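Long-range contact in beta-cardiotoxin OH-27 (Ophiophagus hannah, PDB 3PLC), which is a three-finger cardiotoxin of king cobra venom that probably acts on the heart: residues A[15-25]-A[36-45]. Sequence-based numbering, arbitrary orientation.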
ATOM      1  N   CYS A  15       6.791   1.818  -7.881  1.00 45.75           N
ATOM      2  CA  CYS A  15       7.051   0.479  -7.376  1.00 45.36           C
ATOM      3  C   CYS A  15       8.061  -0.277  -8.236  1.00 47.32           C
ATOM      4  O   CYS A  15       8.213   0.031  -9.422  1.00 48.82           O
ATOM      5  CB  CYS A  15       5.747  -0.302  -7.339  1.00 44.54           C
ATOM      6  SG  CYS A  15       4.394   0.630  -6.646  1.00 40.98           S
ATOM      7  N   PRO A  16       8.768  -1.249  -7.629  1.00 48.13           N
ATOM      8  CA  PRO A  16       9.476  -2.263  -8.407  1.00 50.66           C
ATOM      9  C   PRO A  16       8.520  -2.918  -9.391  1.00 50.69           C
ATOM     10  O   PRO A  16       7.367  -3.193  -9.042  1.00 49.32           O
ATOM     11  CB  PRO A  16       9.899  -3.304  -7.346  1.00 50.67           C
ATOM     12  CG  PRO A  16       9.870  -2.620  -6.070  1.00 49.43           C
ATOM     13  CD  PRO A  16       9.175  -1.275  -6.213  1.00 47.61           C
ATOM     14  N   ILE A  17       8.990  -3.155 -10.610  1.00 53.45           N
ATOM     15  CA  ILE A  17       8.224  -3.938 -11.565  1.00 54.82           C
ATOM     16  C   ILE A  17       7.813  -5.211 -10.832  1.00 54.62           C
ATOM     17  O   ILE A  17       8.619  -5.834 -10.115  1.00 55.57           O
ATOM     18  CB  ILE A  17       9.041  -4.316 -12.842  1.00 58.83           C
ATOM     19  CG1 ILE A  17       9.833  -3.109 -13.359  1.00 60.27           C
ATOM     20  CG2 ILE A  17       8.136  -4.941 -13.920  1.00 61.83           C
ATOM     21  CD1 ILE A  17      10.298  -3.216 -14.802  1.00 65.21           C
ATOM     22  N   GLY A  18       6.559  -5.591 -11.008  1.00 53.88           N
ATOM     23  CA  GLY A  18       6.044  -6.760 -10.337  1.00 54.19           C
ATOM     24  C   GLY A  18       5.198  -6.425  -9.134  1.00 50.73           C
ATOM     25  O   GLY A  18       4.483  -7.291  -8.642  1.00 51.23           O
ATOM     26  N   GLN A  19       5.267  -5.177  -8.664  1.00 47.92           N
ATOM     27  CA  GLN A  19       4.492  -4.766  -7.479  1.00 45.05           C
ATOM     28  C   GLN A  19       3.366  -3.839  -7.884  1.00 43.53           C
ATOM     29  O   GLN A  19       3.465  -2.621  -7.735  1.00 43.34           O
ATOM     30  CB  GLN A  19       5.382  -4.144  -6.379  1.00 44.36           C
ATOM     31  CG  GLN A  19       6.564  -5.040  -5.913  1.00 46.54           C
ATOM     32  CD  GLN A  19       6.981  -4.824  -4.444  1.00 48.26           C
ATOM     33  OE1 GLN A  19       6.225  -4.289  -3.626  1.00 48.56           O
ATOM     34  NE2 GLN A  19       8.183  -5.263  -4.109  1.00 50.57           N
ATOM     35  N   ASP A  20       2.282  -4.430  -8.369  1.00 43.31           N
ATOM     36  CA  ASP A  20       1.247  -3.685  -9.090  1.00 43.05           C
ATOM     37  C   ASP A  20       0.146  -3.159  -8.187  1.00 40.58           C
ATOM     38  O   ASP A  20      -0.810  -2.585  -8.672  1.00 40.89           O
ATOM     39  CB  ASP A  20       0.647  -4.551 -10.221  1.00 46.28           C
ATOM     40  CG  ASP A  20       1.486  -4.523 -11.487  1.00 49.81           C
ATOM     41  OD1 ASP A  20       2.235  -3.531 -11.669  1.00 50.63           O
ATOM     42  OD2 ASP A  20       1.404  -5.487 -12.301  1.00 54.56           O
ATOM     43  N   LYS A  21       0.311  -3.328  -6.875  1.00 38.69           N
ATOM     44  CA  LYS A  21      -0.711  -2.992  -5.882  1.00 35.91           C
ATOM     45  C   LYS A  21      -0.205  -2.105  -4.732  1.00 33.46           C
ATOM     46  O   LYS A  21       0.995  -1.976  -4.497  1.00 32.26           O
ATOM     47  CB  LYS A  21      -1.347  -4.280  -5.342  1.00 37.86           C
ATOM     48  CG  LYS A  21      -2.448  -4.817  -6.243  1.00 42.02           C
ATOM     49  CD  LYS A  21      -2.758  -6.281  -6.030  1.00 46.39           C
ATOM     50  CE  LYS A  21      -3.283  -6.862  -7.356  1.00 52.99           C
ATOM     51  NZ  LYS A  21      -4.277  -7.957  -7.192  1.00 58.67           N
ATOM     52  N   CYS A  22      -1.144  -1.471  -4.029  1.00 31.61           N
ATOM     53  CA  CYS A  22      -0.799  -0.494  -3.014  1.00 28.67           C
ATOM     54  C   CYS A  22      -1.519  -0.956  -1.781  1.00 28.31           C
ATOM     55  O   CYS A  22      -2.571  -1.554  -1.871  1.00 28.38           O
ATOM     56  CB  CYS A  22      -1.276   0.918  -3.389  1.00 27.42           C
ATOM     57  SG  CYS A  22      -0.620   1.558  -4.924  1.00 27.27           S
ATOM     58  N   VAL A  23      -0.964  -0.640  -0.621  1.00 28.11           N
ATOM     59  CA  VAL A  23      -1.505  -1.170   0.615  1.00 27.49           C
ATOM     60  C   VAL A  23      -1.394  -0.094   1.668  1.00 27.61           C
ATOM     61  O   VAL A  23      -0.479   0.717   1.638  1.00 27.66           O
ATOM     62  CB  VAL A  23      -0.780  -2.514   1.014  1.00 29.23           C
ATOM     63  CG1 VAL A  23       0.739  -2.328   1.190  1.00 26.01           C
ATOM     64  CG2 VAL A  23      -1.454  -3.181   2.238  1.00 28.72           C
ATOM     65  N   LYS A  24      -2.374  -0.057   2.556  1.00 29.16           N
ATOM     66  CA  LYS A  24      -2.419   0.813   3.724  1.00 30.15           C
ATOM     67  C   LYS A  24      -2.651  -0.184   4.798  1.00 31.85           C
ATOM     68  O   LYS A  24      -3.588  -0.983   4.729  1.00 32.75           O
ATOM     69  CB  LYS A  24      -3.645   1.743   3.678  1.00 31.10           C
ATOM     70  CG  LYS A  24      -3.611   2.982   4.597  1.00 30.82           C
ATOM     71  CD  LYS A  24      -4.956   3.769   4.568  1.00 32.82           C
ATOM     72  CE  LYS A  24      -4.843   5.118   3.758  1.00 33.04           C
ATOM     73  NZ  LYS A  24      -6.036   5.655   2.905  1.00 27.55           N
ATOM     74  N   MET A  25      -1.782  -0.156   5.792  1.00 33.04           N
ATOM     75  CA  MET A  25      -1.844  -1.096   6.888  1.00 34.22           C
ATOM     76  C   MET A  25      -2.033  -0.257   8.156  1.00 35.31           C
ATOM     77  O   MET A  25      -1.375   0.777   8.329  1.00 34.81           O
ATOM     78  CB  MET A  25      -0.546  -1.928   6.917  1.00 33.90           C
ATOM     79  CG  MET A  25      -0.672  -3.318   6.268  1.00 34.35           C
ATOM     80  SD  MET A  25       0.892  -4.064   5.761  1.00 36.38           S
ATOM     81  CE  MET A  25       0.327  -5.598   5.086  1.00 35.60           C
ATOM     82  N   VAL A  36       0.131   3.756  11.042  1.00 41.10           N
ATOM     83  CA  VAL A  36      -0.210   3.629   9.608  1.00 37.59           C
ATOM     84  C   VAL A  36       1.046   3.418   8.757  1.00 36.21           C
ATOM     85  O   VAL A  36       1.966   4.235   8.826  1.00 36.85           O
ATOM     86  CB  VAL A  36      -0.902   4.915   9.076  1.00 37.02           C
ATOM     87  CG1 VAL A  36      -1.356   4.738   7.631  1.00 37.73           C
ATOM     88  CG2 VAL A  36      -2.094   5.339   9.986  1.00 38.67           C
ATOM     89  N   ILE A  37       1.077   2.324   7.974  1.00 34.40           N
ATOM     90  CA  ILE A  37       2.107   2.078   6.959  1.00 32.44           C
ATOM     91  C   ILE A  37       1.497   1.729   5.576  1.00 30.51           C
ATOM     92  O   ILE A  37       0.532   0.960   5.455  1.00 28.52           O
ATOM     93  CB  ILE A  37       3.152   0.992   7.390  1.00 34.40           C
ATOM     94  CG1 ILE A  37       2.453  -0.227   7.992  1.00 35.75           C
ATOM     95  CG2 ILE A  37       4.156   1.570   8.444  1.00 35.64           C
ATOM     96  CD1 ILE A  37       2.479  -0.278   9.546  1.00 38.84           C
ATOM     97  N   ARG A  38       2.094   2.330   4.549  1.00 29.15           N
ATOM     98  CA  ARG A  38       1.614   2.319   3.172  1.00 27.00           C
ATOM     99  C   ARG A  38       2.799   1.995   2.300  1.00 25.92           C
ATOM    100  O   ARG A  38       3.914   2.274   2.671  1.00 25.68           O
ATOM    101  CB  ARG A  38       1.111   3.718   2.826  1.00 27.73           C
ATOM    102  CG  ARG A  38      -0.103   4.226   3.609  1.00 26.90           C
ATOM    103  CD  ARG A  38      -0.433   5.617   3.053  1.00 29.00           C
ATOM    104  NE  ARG A  38      -1.677   6.183   3.543  1.00 33.93           N
ATOM    105  CZ  ARG A  38      -1.799   7.392   4.111  1.00 39.17           C
ATOM    106  NH1 ARG A  38      -0.735   8.182   4.258  1.00 41.04           N
ATOM    107  NH2 ARG A  38      -2.992   7.831   4.516  1.00 38.66           N
ATOM    108  N   GLY A  39       2.570   1.358   1.165  1.00 26.22           N
ATOM    109  CA  GLY A  39       3.622   1.114   0.184  1.00 26.28           C
ATOM    110  C   GLY A  39       3.178   0.198  -0.938  1.00 28.20           C
ATOM    111  O   GLY A  39       1.978  -0.107  -1.069  1.00 28.49           O
ATOM    112  N   CYS A  40       4.135  -0.235  -1.760  1.00 30.24           N
ATOM    113  CA  CYS A  40       3.858  -1.075  -2.927  1.00 32.82           C
ATOM    114  C   CYS A  40       3.781  -2.513  -2.501  1.00 33.74           C
ATOM    115  O   CYS A  40       4.379  -2.898  -1.493  1.00 34.40           O
ATOM    116  CB  CYS A  40       4.945  -0.905  -4.006  1.00 32.60           C
ATOM    117  SG  CYS A  40       4.847   0.719  -4.680  1.00 36.88           S
ATOM    118  N   ILE A  41       3.076  -3.330  -3.271  1.00 35.38           N
ATOM    119  CA  ILE A  41       2.925  -4.742  -2.946  1.00 37.31           C
ATOM    120  C   ILE A  41       2.597  -5.594  -4.181  1.00 39.55           C
ATOM    121  O   ILE A  41       2.164  -5.074  -5.190  1.00 38.99           O
ATOM    122  CB  ILE A  41       1.846  -4.931  -1.858  1.00 38.36           C
ATOM    123  CG1 ILE A  41       2.433  -5.566  -0.594  1.00 38.80           C
ATOM    124  CG2 ILE A  41       0.669  -5.717  -2.391  1.00 39.10           C
ATOM    125  CD1 ILE A  41       3.547  -6.553  -0.843  1.00 39.94           C
ATOM    126  N   ASP A  42       2.819  -6.901  -4.083  1.00 43.33           N
ATOM    127  CA  ASP A  42       2.533  -7.871  -5.157  1.00 47.23           C
ATOM    128  C   ASP A  42       1.266  -8.677  -4.890  1.00 49.36           C
ATOM    129  O   ASP A  42       0.400  -8.794  -5.767  1.00 51.42           O
ATOM    130  CB  ASP A  42       3.737  -8.812  -5.427  1.00 50.29           C
ATOM    131  CG  ASP A  42       4.368  -9.398  -4.139  1.00 51.62           C
ATOM    132  OD1 ASP A  42       5.526  -9.889  -4.222  1.00 53.43           O
ATOM    133  OD2 ASP A  42       3.717  -9.391  -3.064  1.00 51.81           O
ATOM    134  N   ILE A  43       1.184  -9.254  -3.695  1.00 50.13           N
ATOM    135  CA  ILE A  43      -0.002  -9.972  -3.245  1.00 52.62           C
ATOM    136  C   ILE A  43      -0.562  -9.302  -1.978  1.00 51.04           C
ATOM    137  O   ILE A  43       0.188  -8.777  -1.156  1.00 49.00           O
ATOM    138  CB  ILE A  43       0.293 -11.480  -3.018  1.00 56.96           C
ATOM    139  CG1 ILE A  43       0.807 -12.109  -4.321  1.00 60.16           C
ATOM    140  CG2 ILE A  43      -0.960 -12.215  -2.527  1.00 58.60           C
ATOM    141  CD1 ILE A  43       2.036 -12.957  -4.145  1.00 62.65           C
ATOM    142  N   CYS A  44      -1.884  -9.291  -1.853  1.00 52.39           N
ATOM    143  CA  CYS A  44      -2.551  -8.625  -0.749  1.00 51.72           C
ATOM    144  C   CYS A  44      -2.486  -9.481   0.523  1.00 54.23           C
ATOM    145  O   CYS A  44      -3.131 -10.526   0.611  1.00 58.28           O
ATOM    146  CB  CYS A  44      -3.996  -8.277  -1.130  1.00 52.04           C
ATOM    147  SG  CYS A  44      -4.982  -7.528   0.205  1.00 52.69           S
ATOM    148  N   PRO A  45      -1.693  -9.045   1.513  1.00 52.86           N
ATOM    149  CA  PRO A  45      -1.551  -9.841   2.735  1.00 55.53           C
ATOM    150  C   PRO A  45      -2.865  -9.972   3.494  1.00 57.49           C
ATOM    151  O   PRO A  45      -3.664  -9.045   3.524  1.00 56.29           O
ATOM    152  CB  PRO A  45      -0.533  -9.048   3.553  1.00 53.73           C
ATOM    153  CG  PRO A  45       0.211  -8.229   2.523  1.00 50.31           C
ATOM    154  CD  PRO A  45      -0.848  -7.842   1.546  1.00 49.50           C
TER
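Cys15 and Cys40 join the two segments covalently, their SG atoms 2.0 Å apart with the disulfide torsion at -60°, and so pin the loop that leads into one strand to the edge strand of the three-stranded sheet. From this staple the antiparallel hairpin of 21-25 and 37-41, the central finger of the three-finger fold, runs outward. Reciprocal backbone hydrogen bonds link Lys21 with Ile41, Val23 with Gly39 and Met25 with Ile37; Asp20 and Lys21 together face Ile41 in a classic beta bulge.

Packing is tight at buried Val23, held against Ile41 and Val53 of strand 53-56. CG1 of Val23, set between its backbone N and carbonyl carbon (chi1 59°), reaches CG1 of Ile41 at 4.1 Å. Farther along, the extended Met25 chain crosses Pro45 at about a right angle, CE of Met25 3.7 Å from CG of Pro45. The solvent side begins at exposed Ile37, whose CG1 lies 3.6 Å from CB of Met25.

Lys24 and Arg38, both partly exposed, run side by side farther out along the same face as buried Cys22. CE of Lys24 meets the guanidinium edge in its plane, 3.3 Å from NE of Arg38. The like charges, NZ of Lys24 and NH2 of Arg38, stay 4.1 Å apart, and each chain finds a carbonyl elsewhere: Lys24 NZ that of Asn62, Arg38 NH1 that of Thr6. Those two acceptors probably offset the repulsion of the pair within the hairpin.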